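Local coordinates for C-domain type II peptide synthetase (Streptomyces globisporus, PDB 4ZNM), which is a stand-alone (type II) condensation-domain protein of the peptide synthetase kind, built on a mixed alpha/beta fold of two beta sheets with packed helices, at residues Y46-A51 / W163-I168; L67-V72 / A177-N182; A139-F144 / A149-I154; L172-A177 / P183-P188. All coordinates share one frame; numbering follows the deposited sequence. Where two conformers were deposited one is given.

Interaction 1: Y46-A51 / W163-I168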
loop_
_atom_site.group_PDB
_atom_site.type_symbol
_atom_site.label_atom_id
_atom_site.label_comp_id
_atom_site.label_asym_id
_atom_site.label_seq_id
_atom_site.Cartn_x
_atom_site.Cartn_y
_atom_site.Cartn_z
ATOM N N TYR A 46 -5.603 11.195 -1.469
ATOM C CA TYR A 46 -5.269 9.834 -1.901
ATOM C C TYR A 46 -3.788 9.821 -2.262
ATOM O O TYR A 46 -3.382 9.901 -3.433
ATOM C CB TYR A 46 -6.152 9.372 -3.072
ATOM C CG TYR A 46 -5.937 7.950 -3.420
ATOM C CD1 TYR A 46 -6.386 6.936 -2.574
ATOM C CD2 TYR A 46 -5.289 7.598 -4.586
ATOM C CE1 TYR A 46 -6.212 5.608 -2.887
ATOM C CE2 TYR A 46 -5.083 6.256 -4.898
ATOM C CZ TYR A 46 -5.559 5.277 -4.049
ATOM O OH TYR A 46 -5.355 3.946 -4.335
ATOM N N HIS A 47 -2.970 9.788 -1.209
ATOM C CA HIS A 47 -1.537 9.854 -1.355
ATOM C C HIS A 47 -0.860 8.752 -0.561
ATOM O O HIS A 47 -1.505 7.991 0.159
ATOM C CB HIS A 47 -0.997 11.235 -0.928
ATOM C CG HIS A 47 -1.533 11.736 0.374
ATOM N ND1 HIS A 47 -1.496 10.989 1.535
ATOM C CD2 HIS A 47 -2.115 12.917 0.698
ATOM C CE1 HIS A 47 -2.028 11.694 2.520
ATOM N NE2 HIS A 47 -2.397 12.872 2.043
ATOM N N ILE A 48 0.442 8.633 -0.767
ATOM C CA ILE A 48 1.237 7.654 -0.052
ATOM C C ILE A 48 2.427 8.419 0.522
ATOM O O ILE A 48 2.997 9.273 -0.164
ATOM C CB ILE A 48 1.663 6.476 -0.992
ATOM C CG1 ILE A 48 2.552 5.472 -0.269
ATOM C CG2 ILE A 48 2.415 7.021 -2.213
ATOM C CD1 ILE A 48 2.824 4.182 -1.146
ATOM N N VAL A 49 2.786 8.135 1.773
ATOM C CA VAL A 49 3.864 8.870 2.446
ATOM C C VAL A 49 4.885 7.871 2.906
ATOM O O VAL A 49 4.550 6.754 3.238
ATOM C CB VAL A 49 3.377 9.699 3.657
ATOM C CG1 VAL A 49 2.287 10.632 3.256
ATOM C CG2 VAL A 49 2.900 8.749 4.766
ATOM N N GLY A 50 6.134 8.299 2.966
ATOM C CA GLY A 50 7.184 7.474 3.529
ATOM C C GLY A 50 8.219 8.373 4.180
ATOM O O GLY A 50 8.329 9.578 3.863
ATOM N N ALA A 51 8.945 7.787 5.112
ATOM C CA ALA A 51 9.980 8.511 5.848
ATOM C C ALA A 51 11.238 7.682 5.951
ATOM O O ALA A 51 11.171 6.460 6.164
ATOM C CB ALA A 51 9.489 8.863 7.228
ATOM N N TRP A 163 6.336 0.212 -3.743
ATOM C CA TRP A 163 7.568 -0.148 -4.455
ATOM C C TRP A 163 8.136 1.088 -5.149
ATOM O O TRP A 163 9.356 1.356 -5.110
ATOM C CB TRP A 163 7.293 -1.289 -5.459
ATOM C CG TRP A 163 8.468 -1.716 -6.297
ATOM C CD1 TRP A 163 9.051 -1.014 -7.288
ATOM C CD2 TRP A 163 9.158 -2.973 -6.239
ATOM N NE1 TRP A 163 10.067 -1.734 -7.848
ATOM C CE2 TRP A 163 10.157 -2.942 -7.223
ATOM C CE3 TRP A 163 9.036 -4.110 -5.440
ATOM C CZ2 TRP A 163 11.027 -4.006 -7.441
ATOM C CZ3 TRP A 163 9.902 -5.166 -5.652
ATOM C CH2 TRP A 163 10.888 -5.105 -6.645
ATOM N N ALA A 164 7.252 1.888 -5.729
ATOM C CA ALA A 164 7.676 3.129 -6.383
ATOM C C ALA A 164 8.330 4.098 -5.411
ATOM O O ALA A 164 9.249 4.810 -5.786
ATOM C CB ALA A 164 6.480 3.826 -7.076
HETATM N N MSE A 165 7.838 4.149 -4.175
HETATM C CA MSE A 165 8.384 5.070 -3.167
HETATM C C MSE A 165 9.827 4.629 -2.799
HETATM O O MSE A 165 10.711 5.439 -2.608
HETATM C CB MSE A 165 7.511 5.100 -1.908
HETATM C CG MSE A 165 6.175 5.796 -2.060
HETATM SE SE MSE A 165 6.333 7.695 -2.372
HETATM C CE MSE A 165 7.475 8.163 -0.891
ATOM N N HIS A 166 10.046 3.337 -2.727
ATOM C CA HIS A 166 11.403 2.815 -2.497
ATOM C C HIS A 166 12.319 3.266 -3.656
ATOM O O HIS A 166 13.413 3.788 -3.410
ATOM C CB HIS A 166 11.366 1.319 -2.346
ATOM C CG HIS A 166 12.712 0.678 -2.370
ATOM N ND1 HIS A 166 13.341 0.226 -1.228
ATOM C CD2 HIS A 166 13.560 0.414 -3.399
ATOM C CE1 HIS A 166 14.515 -0.292 -1.550
ATOM N NE2 HIS A 166 14.674 -0.186 -2.861
ATOM N N VAL A 167 11.850 3.138 -4.901
ATOM C CA VAL A 167 12.612 3.574 -6.080
ATOM C C VAL A 167 12.896 5.089 -6.050
ATOM O O VAL A 167 14.018 5.531 -6.355
ATOM C CB VAL A 167 11.891 3.177 -7.392
ATOM C CG1 VAL A 167 12.575 3.825 -8.622
ATOM C CG2 VAL A 167 11.881 1.630 -7.569
ATOM N N ILE A 168 11.910 5.896 -5.661
ATOM C CA ILE A 168 12.057 7.349 -5.653
ATOM C C ILE A 168 13.163 7.779 -4.676
ATOM O O ILE A 168 13.956 8.686 -4.950
ATOM C CB ILE A 168 10.737 8.011 -5.297
ATOM C CG1 ILE A 168 9.723 7.809 -6.439
ATOM C CG2 ILE A 168 10.928 9.530 -5.005
ATOM C CD1 ILE A 168 8.286 8.171 -6.038
#

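Interaction 2: L67-V72 / A177-N182. With NA (sodium ion), chain D.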
loop_
_atom_site.group_PDB
_atom_site.type_symbol
_atom_site.label_atom_id
_atom_site.label_comp_id
_atom_site.label_asym_id
_atom_site.label_seq_id
_atom_site.Cartn_x
_atom_site.Cartn_y
_atom_site.Cartn_z
ATOM N N LEU A 67 15.686 16.530 -6.128
ATOM C CA LEU A 67 14.258 16.254 -6.155
ATOM C C LEU A 67 13.637 16.679 -7.497
ATOM O O LEU A 67 12.806 15.955 -8.067
ATOM C CB LEU A 67 13.558 16.955 -4.997
ATOM C CG LEU A 67 12.157 16.369 -4.821
ATOM C CD1 LEU A 67 12.232 15.278 -3.784
ATOM C CD2 LEU A 67 11.141 17.434 -4.473
ATOM N N GLY A 68 14.045 17.834 -7.995
ATOM C CA GLY A 68 13.757 18.232 -9.366
ATOM C C GLY A 68 14.191 17.161 -10.366
ATOM O O GLY A 68 13.431 16.787 -11.253
ATOM N N ASP A 69 15.385 16.618 -10.171
ATOM C CA ASP A 69 15.960 15.602 -11.079
ATOM C C ASP A 69 15.077 14.354 -11.127
ATOM O O ASP A 69 14.874 13.760 -12.190
ATOM C CB ASP A 69 17.364 15.161 -10.629
ATOM C CG ASP A 69 18.424 16.238 -10.791
ATOM O OD1 ASP A 69 18.173 17.209 -11.532
ATOM O OD2 ASP A 69 19.535 16.093 -10.192
ATOM N N VAL A 70 14.550 13.968 -9.967
ATOM C CA VAL A 70 13.833 12.708 -9.850
ATOM C C VAL A 70 12.429 12.837 -10.432
ATOM O O VAL A 70 11.836 11.840 -10.851
ATOM C CB VAL A 70 13.798 12.201 -8.382
ATOM C CG1 VAL A 70 12.745 12.919 -7.530
ATOM C CG2 VAL A 70 13.525 10.700 -8.358
ATOM N N VAL A 71 11.913 14.063 -10.494
ATOM C CA VAL A 71 10.639 14.318 -11.145
ATOM C C VAL A 71 10.833 14.349 -12.663
ATOM O O VAL A 71 9.992 13.841 -13.405
ATOM C CB VAL A 71 10.012 15.624 -10.648
ATOM C CG1 VAL A 71 8.815 16.007 -11.520
ATOM C CG2 VAL A 71 9.563 15.444 -9.172
ATOM N N VAL A 72 11.947 14.915 -13.125
ATOM C CA VAL A 72 12.230 14.905 -14.555
ATOM C C VAL A 72 12.406 13.454 -14.995
ATOM O O VAL A 72 11.963 13.073 -16.061
ATOM C CB VAL A 72 13.445 15.712 -14.906
ATOM C CG1 VAL A 72 13.873 15.432 -16.334
ATOM C CG2 VAL A 72 13.191 17.220 -14.680
ATOM N N ALA A 177 23.903 12.379 -4.369
ATOM C CA ALA A 177 25.304 12.038 -4.209
ATOM C C ALA A 177 26.077 12.389 -5.455
ATOM O O ALA A 177 27.163 12.929 -5.364
ATOM C CB ALA A 177 25.465 10.585 -3.880
ATOM N N ALA A 178 25.550 12.091 -6.632
ATOM C CA ALA A 178 26.339 12.387 -7.829
ATOM C C ALA A 178 26.565 13.909 -7.953
ATOM O O ALA A 178 27.661 14.350 -8.281
ATOM C CB ALA A 178 25.673 11.851 -9.067
ATOM N N ARG A 179 25.540 14.707 -7.666
ATOM C CA ARG A 179 25.675 16.171 -7.704
ATOM C C ARG A 179 26.721 16.659 -6.737
ATOM O O ARG A 179 27.466 17.583 -7.049
ATOM C CB ARG A 179 24.333 16.844 -7.390
ATOM C CG ARG A 179 23.419 16.899 -8.566
ATOM C CD ARG A 179 22.123 17.624 -8.236
ATOM N NE ARG A 179 21.312 17.735 -9.434
ATOM C CZ ARG A 179 21.437 18.720 -10.317
ATOM N NH1 ARG A 179 22.305 19.693 -10.112
ATOM N NH2 ARG A 179 20.667 18.750 -11.389
ATOM N N ARG A 180 26.804 16.015 -5.570
ATOM C CA ARG A 180 27.809 16.339 -4.575
ATOM C C ARG A 180 29.194 15.855 -4.993
ATOM O O ARG A 180 30.180 16.203 -4.379
ATOM C CB ARG A 180 27.442 15.726 -3.208
ATOM C CG ARG A 180 26.186 16.261 -2.561
ATOM C CD ARG A 180 26.382 17.696 -2.078
ATOM N NE ARG A 180 27.200 17.729 -0.874
ATOM C CZ ARG A 180 27.849 18.809 -0.434
ATOM N NH1 ARG A 180 27.808 19.959 -1.109
ATOM N NH2 ARG A 180 28.550 18.718 0.678
ATOM N N GLY A 181 29.276 15.016 -6.018
ATOM C CA GLY A 181 30.565 14.484 -6.426
ATOM C C GLY A 181 31.068 13.323 -5.580
ATOM O O GLY A 181 32.274 13.141 -5.420
ATOM N N ASN A 182 30.136 12.555 -5.034
ATOM C CA ASN A 182 30.443 11.416 -4.181
ATOM C C ASN A 182 30.200 10.169 -4.987
ATOM O O ASN A 182 29.340 10.164 -5.860
ATOM C CB ASN A 182 29.561 11.403 -2.930
ATOM C CG ASN A 182 29.769 12.623 -2.059
ATOM O OD1 ASN A 182 30.871 13.135 -1.974
ATOM N ND2 ASN A 182 28.702 13.085 -1.403
HETATM NA NA NA D . 32.365 14.641 -0.957
HETATM O O HOH W 1 32.489 16.111 -2.912
HETATM O O HOH W 2 33.781 13.612 -2.579
#

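Interaction 3: A139-F144 / A149-I154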
loop_
_atom_site.group_PDB
_atom_site.type_symbol
_atom_site.label_atom_id
_atom_site.label_comp_id
_atom_site.label_asym_id
_atom_site.label_seq_id
_atom_site.Cartn_x
_atom_site.Cartn_y
_atom_site.Cartn_z
ATOM N N ALA A 139 8.465 16.959 -0.697
ATOM C CA ALA A 139 9.399 16.500 0.318
ATOM C C ALA A 139 9.507 17.495 1.451
ATOM O O ALA A 139 9.544 18.726 1.242
ATOM C CB ALA A 139 10.751 16.280 -0.282
ATOM N N VAL A 140 9.593 16.944 2.647
ATOM C CA VAL A 140 9.798 17.725 3.844
ATOM C C VAL A 140 11.004 17.092 4.578
ATOM O O VAL A 140 10.990 15.916 4.915
ATOM C CB VAL A 140 8.549 17.743 4.723
ATOM C CG1 VAL A 140 8.782 18.560 5.963
ATOM C CG2 VAL A 140 7.357 18.287 3.938
ATOM N N LEU A 141 12.033 17.894 4.817
ATOM C CA LEU A 141 13.203 17.444 5.556
ATOM C C LEU A 141 13.194 18.016 6.976
ATOM O O LEU A 141 13.227 19.237 7.161
ATOM C CB LEU A 141 14.464 17.863 4.804
ATOM C CG LEU A 141 15.769 17.416 5.477
ATOM C CD1 LEU A 141 15.967 15.916 5.348
ATOM C CD2 LEU A 141 16.912 18.174 4.870
ATOM N N GLY A 142 13.084 17.131 7.969
ATOM C CA GLY A 142 13.193 17.540 9.356
ATOM C C GLY A 142 14.583 17.278 9.912
ATOM O O GLY A 142 14.979 16.133 10.055
ATOM N N ARG A 143 15.335 18.323 10.230
ATOM C CA ARG A 143 16.728 18.119 10.686
ATOM C C ARG A 143 16.804 18.229 12.169
ATOM O O ARG A 143 16.285 19.165 12.746
ATOM C CB ARG A 143 17.650 19.124 10.040
ATOM C CG ARG A 143 17.547 19.135 8.518
ATOM C CD ARG A 143 18.645 19.972 7.896
ATOM N NE ARG A 143 19.915 19.289 7.971
ATOM C CZ ARG A 143 21.051 19.745 7.451
ATOM N NH1 ARG A 143 21.084 20.901 6.790
ATOM N NH2 ARG A 143 22.160 19.045 7.597
ATOM N N PHE A 144 17.481 17.287 12.800
ATOM C CA PHE A 144 17.792 17.415 14.215
ATOM C C PHE A 144 19.061 18.216 14.469
ATOM O O PHE A 144 19.122 19.049 15.383
ATOM C CB PHE A 144 17.929 16.035 14.826
ATOM C CG PHE A 144 16.687 15.197 14.662
ATOM C CD1 PHE A 144 15.546 15.468 15.400
ATOM C CD2 PHE A 144 16.665 14.140 13.776
ATOM C CE1 PHE A 144 14.406 14.681 15.255
ATOM C CE2 PHE A 144 15.539 13.359 13.641
ATOM C CZ PHE A 144 14.408 13.637 14.377
ATOM N N ALA A 149 18.710 13.556 10.430
ATOM C CA ALA A 149 17.479 14.147 9.897
ATOM C C ALA A 149 16.493 13.047 9.534
ATOM O O ALA A 149 16.868 11.864 9.451
ATOM C CB ALA A 149 17.762 14.989 8.665
ATOM N N VAL A 150 15.245 13.457 9.348
ATOM C CA VAL A 150 14.197 12.608 8.814
ATOM C C VAL A 150 13.680 13.230 7.505
ATOM O O VAL A 150 13.295 14.388 7.491
ATOM C CB VAL A 150 13.047 12.452 9.831
ATOM C CG1 VAL A 150 11.877 11.627 9.216
ATOM C CG2 VAL A 150 13.549 11.790 11.064
ATOM N N LEU A 151 13.699 12.465 6.420
ATOM C CA LEU A 151 13.191 12.929 5.148
ATOM C C LEU A 151 11.820 12.302 4.907
ATOM O O LEU A 151 11.712 11.065 4.889
ATOM C CB LEU A 151 14.135 12.543 4.022
ATOM C CG LEU A 151 13.618 12.957 2.633
ATOM C CD1 LEU A 151 13.376 14.472 2.498
ATOM C CD2 LEU A 151 14.534 12.438 1.554
ATOM N N VAL A 152 10.795 13.134 4.737
ATOM C CA VAL A 152 9.445 12.646 4.427
ATOM C C VAL A 152 9.079 12.950 2.986
ATOM O O VAL A 152 9.126 14.087 2.544
ATOM C CB VAL A 152 8.370 13.253 5.332
ATOM C CG1 VAL A 152 6.980 12.677 4.998
ATOM C CG2 VAL A 152 8.716 13.024 6.803
ATOM N N LEU A 153 8.719 11.907 2.257
ATOM C CA LEU A 153 8.169 12.081 0.935
ATOM C C LEU A 153 6.673 11.772 0.888
ATOM O O LEU A 153 6.159 10.847 1.552
ATOM C CB LEU A 153 8.912 11.192 -0.049
ATOM C CG LEU A 153 10.436 11.338 -0.066
ATOM C CD1 LEU A 153 11.002 10.409 -1.168
ATOM C CD2 LEU A 153 10.838 12.801 -0.286
ATOM N N ILE A 154 5.978 12.541 0.075
ATOM C CA ILE A 154 4.572 12.308 -0.170
ATOM C C ILE A 154 4.300 12.410 -1.650
ATOM O O ILE A 154 4.793 13.295 -2.332
ATOM C CB ILE A 154 3.714 13.280 0.612
ATOM C CG1 ILE A 154 2.240 12.992 0.346
ATOM C CG2 ILE A 154 4.097 14.690 0.283
ATOM C CD1 ILE A 154 1.323 13.792 1.243
#

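Interaction 4: L172-A177 / P183-P188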
loop_
_atom_site.group_PDB
_atom_site.type_symbol
_atom_site.label_atom_id
_atom_site.label_comp_id
_atom_site.label_asym_id
_atom_site.label_seq_id
_atom_site.Cartn_x
_atom_site.Cartn_y
_atom_site.Cartn_z
ATOM N N LEU A 172 16.629 9.403 -5.702
ATOM C CA LEU A 172 16.850 10.750 -5.162
ATOM C C LEU A 172 18.202 10.876 -4.497
ATOM O O LEU A 172 18.951 11.805 -4.770
ATOM C CB LEU A 172 15.776 11.108 -4.151
ATOM C CG LEU A 172 16.020 12.387 -3.356
ATOM C CD1 LEU A 172 15.908 13.562 -4.309
ATOM C CD2 LEU A 172 15.052 12.497 -2.206
ATOM N N LEU A 173 18.501 9.935 -3.605
ATOM C CA LEU A 173 19.747 10.006 -2.856
ATOM C C LEU A 173 20.962 9.676 -3.726
ATOM O O LEU A 173 22.060 10.193 -3.485
ATOM C CB LEU A 173 19.646 9.098 -1.629
ATOM C CG LEU A 173 18.509 9.631 -0.701
ATOM C CD1 LEU A 173 18.448 8.806 0.538
ATOM C CD2 LEU A 173 18.720 11.074 -0.283
ATOM N N ASN A 174 20.763 8.880 -4.766
ATOM C CA ASN A 174 21.830 8.625 -5.748
ATOM C C ASN A 174 22.119 9.878 -6.580
ATOM O O ASN A 174 23.263 10.272 -6.744
ATOM C CB ASN A 174 21.423 7.466 -6.652
ATOM C CG ASN A 174 22.408 7.203 -7.770
ATOM O OD1 ASN A 174 22.520 7.976 -8.723
ATOM N ND2 ASN A 174 23.096 6.077 -7.679
ATOM N N LEU A 175 21.066 10.513 -7.101
ATOM C CA LEU A 175 21.247 11.722 -7.906
ATOM C C LEU A 175 21.865 12.858 -7.042
ATOM O O LEU A 175 22.675 13.648 -7.522
ATOM C CB LEU A 175 19.908 12.168 -8.511
ATOM C CG LEU A 175 19.372 11.166 -9.555
ATOM C CD1 LEU A 175 17.963 11.490 -9.903
ATOM C CD2 LEU A 175 20.253 11.121 -10.847
ATOM N N TYR A 176 21.454 12.934 -5.780
ATOM C CA TYR A 176 22.033 13.885 -4.827
ATOM C C TYR A 176 23.540 13.621 -4.660
ATOM O O TYR A 176 24.366 14.516 -4.825
ATOM C CB TYR A 176 21.305 13.785 -3.457
ATOM C CG TYR A 176 22.024 14.511 -2.344
ATOM C CD1 TYR A 176 21.805 15.864 -2.140
ATOM C CD2 TYR A 176 22.903 13.857 -1.498
ATOM C CE1 TYR A 176 22.442 16.544 -1.149
ATOM C CE2 TYR A 176 23.569 14.538 -0.488
ATOM C CZ TYR A 176 23.334 15.884 -0.325
ATOM O OH TYR A 176 23.963 16.577 0.659
ATOM N N ALA A 177 23.903 12.379 -4.369
ATOM C CA ALA A 177 25.304 12.038 -4.209
ATOM C C ALA A 177 26.077 12.389 -5.455
ATOM O O ALA A 177 27.163 12.929 -5.364
ATOM C CB ALA A 177 25.465 10.585 -3.880
ATOM N N PRO A 183 30.892 9.083 -4.652
ATOM C CA PRO A 183 30.797 7.884 -5.479
ATOM C C PRO A 183 29.484 7.140 -5.289
ATOM O O PRO A 183 29.029 6.910 -4.149
ATOM C CB PRO A 183 31.992 7.053 -5.006
ATOM C CG PRO A 183 32.115 7.405 -3.562
ATOM C CD PRO A 183 31.695 8.852 -3.437
ATOM N N VAL A 184 28.852 6.850 -6.425
ATOM C CA VAL A 184 27.615 6.074 -6.504
ATOM C C VAL A 184 27.647 5.387 -7.847
ATOM O O VAL A 184 28.201 5.907 -8.785
ATOM C CB VAL A 184 26.298 6.924 -6.381
ATOM C CG1 VAL A 184 25.893 7.181 -4.907
ATOM C CG2 VAL A 184 26.401 8.206 -7.152
ATOM N N PRO A 185 27.016 4.225 -7.953
ATOM C CA PRO A 185 26.899 3.574 -9.257
ATOM C C PRO A 185 25.898 4.284 -10.147
ATOM O O PRO A 185 25.045 5.040 -9.632
ATOM C CB PRO A 185 26.407 2.177 -8.896
ATOM C CG PRO A 185 25.543 2.433 -7.689
ATOM C CD PRO A 185 26.261 3.512 -6.911
ATOM N N PRO A 186 25.992 4.071 -11.468
ATOM C CA PRO A 186 24.976 4.671 -12.342
ATOM C C PRO A 186 23.603 4.090 -12.065
ATOM O O PRO A 186 23.493 2.925 -11.668
ATOM C CB PRO A 186 25.441 4.293 -13.748
ATOM C CG PRO A 186 26.256 3.053 -13.553
ATOM C CD PRO A 186 26.972 3.274 -12.230
ATOM N N LEU A 187 22.574 4.898 -12.276
ATOM C CA LEU A 187 21.209 4.410 -12.214
ATOM C C LEU A 187 20.894 3.755 -13.541
ATOM O O LEU A 187 21.305 4.258 -14.578
ATOM C CB LEU A 187 20.218 5.551 -11.939
ATOM C CG LEU A 187 20.350 6.271 -10.594
ATOM C CD1 LEU A 187 19.347 7.420 -10.519
ATOM C CD2 LEU A 187 20.133 5.295 -9.448
ATOM N N PRO A 188 20.156 2.639 -13.523
ATOM C CA PRO A 188 19.687 2.107 -14.804
ATOM C C PRO A 188 18.682 3.059 -15.480
ATOM O O PRO A 188 18.029 3.847 -14.815
ATOM C CB PRO A 188 19.036 0.780 -14.408
ATOM C CG PRO A 188 18.618 0.968 -12.978
ATOM C CD PRO A 188 19.676 1.842 -12.377
#

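Interaction 1: Y46-A51 / W163-I168
Gly50 and Met165 mark the closest passage between strand 47-55 and the first turns of helix 162-180, with Gly50 CA 7.2 Å from Met165 CA, so the gap is bridged by side chains and not by backbone. Met165, modelled as selenomethionine, spans it with a chain bent at both chi2 (-67°) and chi3, which turns SE and CE along the strand from Ile48 toward Gly50. Its CG meets the end of Ile48, 3.8 Å from CD1, while the branch methyl Ile48 CG2 lies 4.0 Å from Met165 SE. Ile48 and Met165 thus run alongside each other in opposite senses. Ile48 CG1 stands anti to the backbone N (chi1 177°), which carries CD1 toward the helix. Beyond the selenium, CE comes down over Gly50 and stops 4.1 Å from its N. The side chains that meet are apolar; Leu153 and Ala155 of the adjacent strand 148-156 press on Met165 as well. The arrangement is a helix packed on the face of a mixed sheet, just beyond the loop with His157 and Asp161, whose HHxxxD sequence corresponds to the HHxxxDG signature of condensation domains, with alanine in place of the last glycine.

Interaction 2: L67-V72 / A177-N182
Asp69 and Arg179 form a side-on, bidentate salt bridge between helix 60-73 and the last turn of helix 162-180, which closes in a Schellman motif. The two side chains approach from opposite directions, and carboxylate and guanidinium lie nearly coplanar, 25° apart. NE and NH2 each take one oxygen. Arg179 NH2 donates to the syn lone pair of Asp69 OD1 at 2.9 Å, with an N-H...O angle of 156°, although that oxygen sits somewhat out of the guanidinium plane. Arg179 NE points at Asp69 OD2, which lies in the guanidinium plane and is met on its syn side; the modelled 2.5 Å is unusually short, so its exact value is doubtful. A third bond, from NH2 to OD2, is weak. Two-point attachment restrains rotation of both groups. The arginine reaches across because its chain is extended from CG to NE. Its NH1 has a long, weak ion pair with Glu65, so helix 60-73, which carries Asp69, also supplies a second, more distant negative charge at this surface site.

Past Arg179 the helix ends at Gly181, whose phi is positive (80°). Asn182 N bonds back to Ala177 O at 3.0 Å and Gly181 N to Ala178 O at 2.9 Å. The turn presents its polar groups to a sodium ion: water 1 and water 2, both ligands of the metal, donate to Arg180 O and Gly181 O, and Asn182 OD1 coordinates sodium directly at 2.4 Å.

Interaction 3: A139-F144 / A149-I154
An antiparallel beta hairpin joins residues 139-144 to 149-154, on neighbouring strands 137-143 and 148-156 of the six-stranded mixed sheet in this alpha/beta fold. The axes of 139-143 and 149-154 come within 4.6 Å, their N-to-C directions 168° apart. Val140 and Val152 form one hydrogen-bonded pair, Val140 N donating to Val152 O at 2.9 Å and Val152 N returning to Val140 O at 2.8 Å. Gly142 and Val150 form the next, linked both ways in the same manner. Ala139-Leu153, Leu141-Leu151 and Arg143-Ala149 are non-hydrogen-bonded pairs.

The two faces of the sheet meet different helices. Val140 and Val152 project toward helix 110-125, whereas Leu151 and Leu153 project toward helix 162-180. On the latter face Leu141 CD1 reaches diagonally to Ala149 CB (3.9 Å) and directly across to Leu151 CB, and Leu151 CD1 reaches diagonally to Ala139 CB. The first two torsions of Leu141 (chi1 -179°, chi2 72°) together place its CD1 near the partner strand. Arg143 packs its CG against Ala149 CB, while its NH1 makes a salt bridge with Glu60. Ala139 CB and Leu153 CD2 are pressed together at 3.5 Å, closer than usual for two methyls.

At the turn end, where the chain bends at Phe144, the ring folds back over the partner strand. It meets Val150 obliquely, with Phe144 CE2 3.6 Å from Val150 CG2.

Interaction 4: L172-A177 / P183-P188
The amide of Asn174 is overlapped by Leu187, whose CD2 sits almost squarely above the amide plane, 3.4 Å from Asn174 CG. Leu187 CG lies over the same face, 3.3 Å from Asn174 OD1. The other face is covered by Val184, with CB 3.6 Å from Asn174 ND2, so the flat group is sandwiched between two aliphatic side chains. Its rotation is further fixed by a bond in its own plane: ND2 donates to Pro185 O at 2.9 Å, nearly straight at 170° and within the carbonyl plane as well. With chi1 at 175°, the Asn174 side chain leads away from its own backbone N and holds the amide out from the helix, within reach of the loop. On each side the packing is hydrocarbon. Val184 CG1 meets Ala177 CB at 3.6 Å, and Leu187 CD1 meets Leu175 CD2 at 3.8 Å, the two leucines crossing at about a right angle. The proline-rich loop thus doubles back along helix 162-180 from which it has just emerged. Helix 60-73 flanks the site, with Asp69 against Leu175 and Arg73 against Leu187, while Leu173 and Tyr176 of helix 162-180 touch strand 388-392.

From the N terminus, strand 47-55 and then helix 60-73 open the loops that interactions 1 and 2 close on the early and late turns of helix 162-180. These two loops cross: 67-72 lies inside the first loop, but its partner 177-182 lies beyond 163-168. Interaction 3 is a short hairpin nested inside both; Gly50 O lies within probable hydrogen-bonding distance of Leu153 N, joining it to strand 47-55. Interaction 4 opens after interaction 1 has closed, crosses interaction 2 and shares Ala177 with it. Leu172 packs on Leu67 and Leu151, so helix 162-180 ties together the sheet, helix 60-73 and the proline-rich loop that follows it.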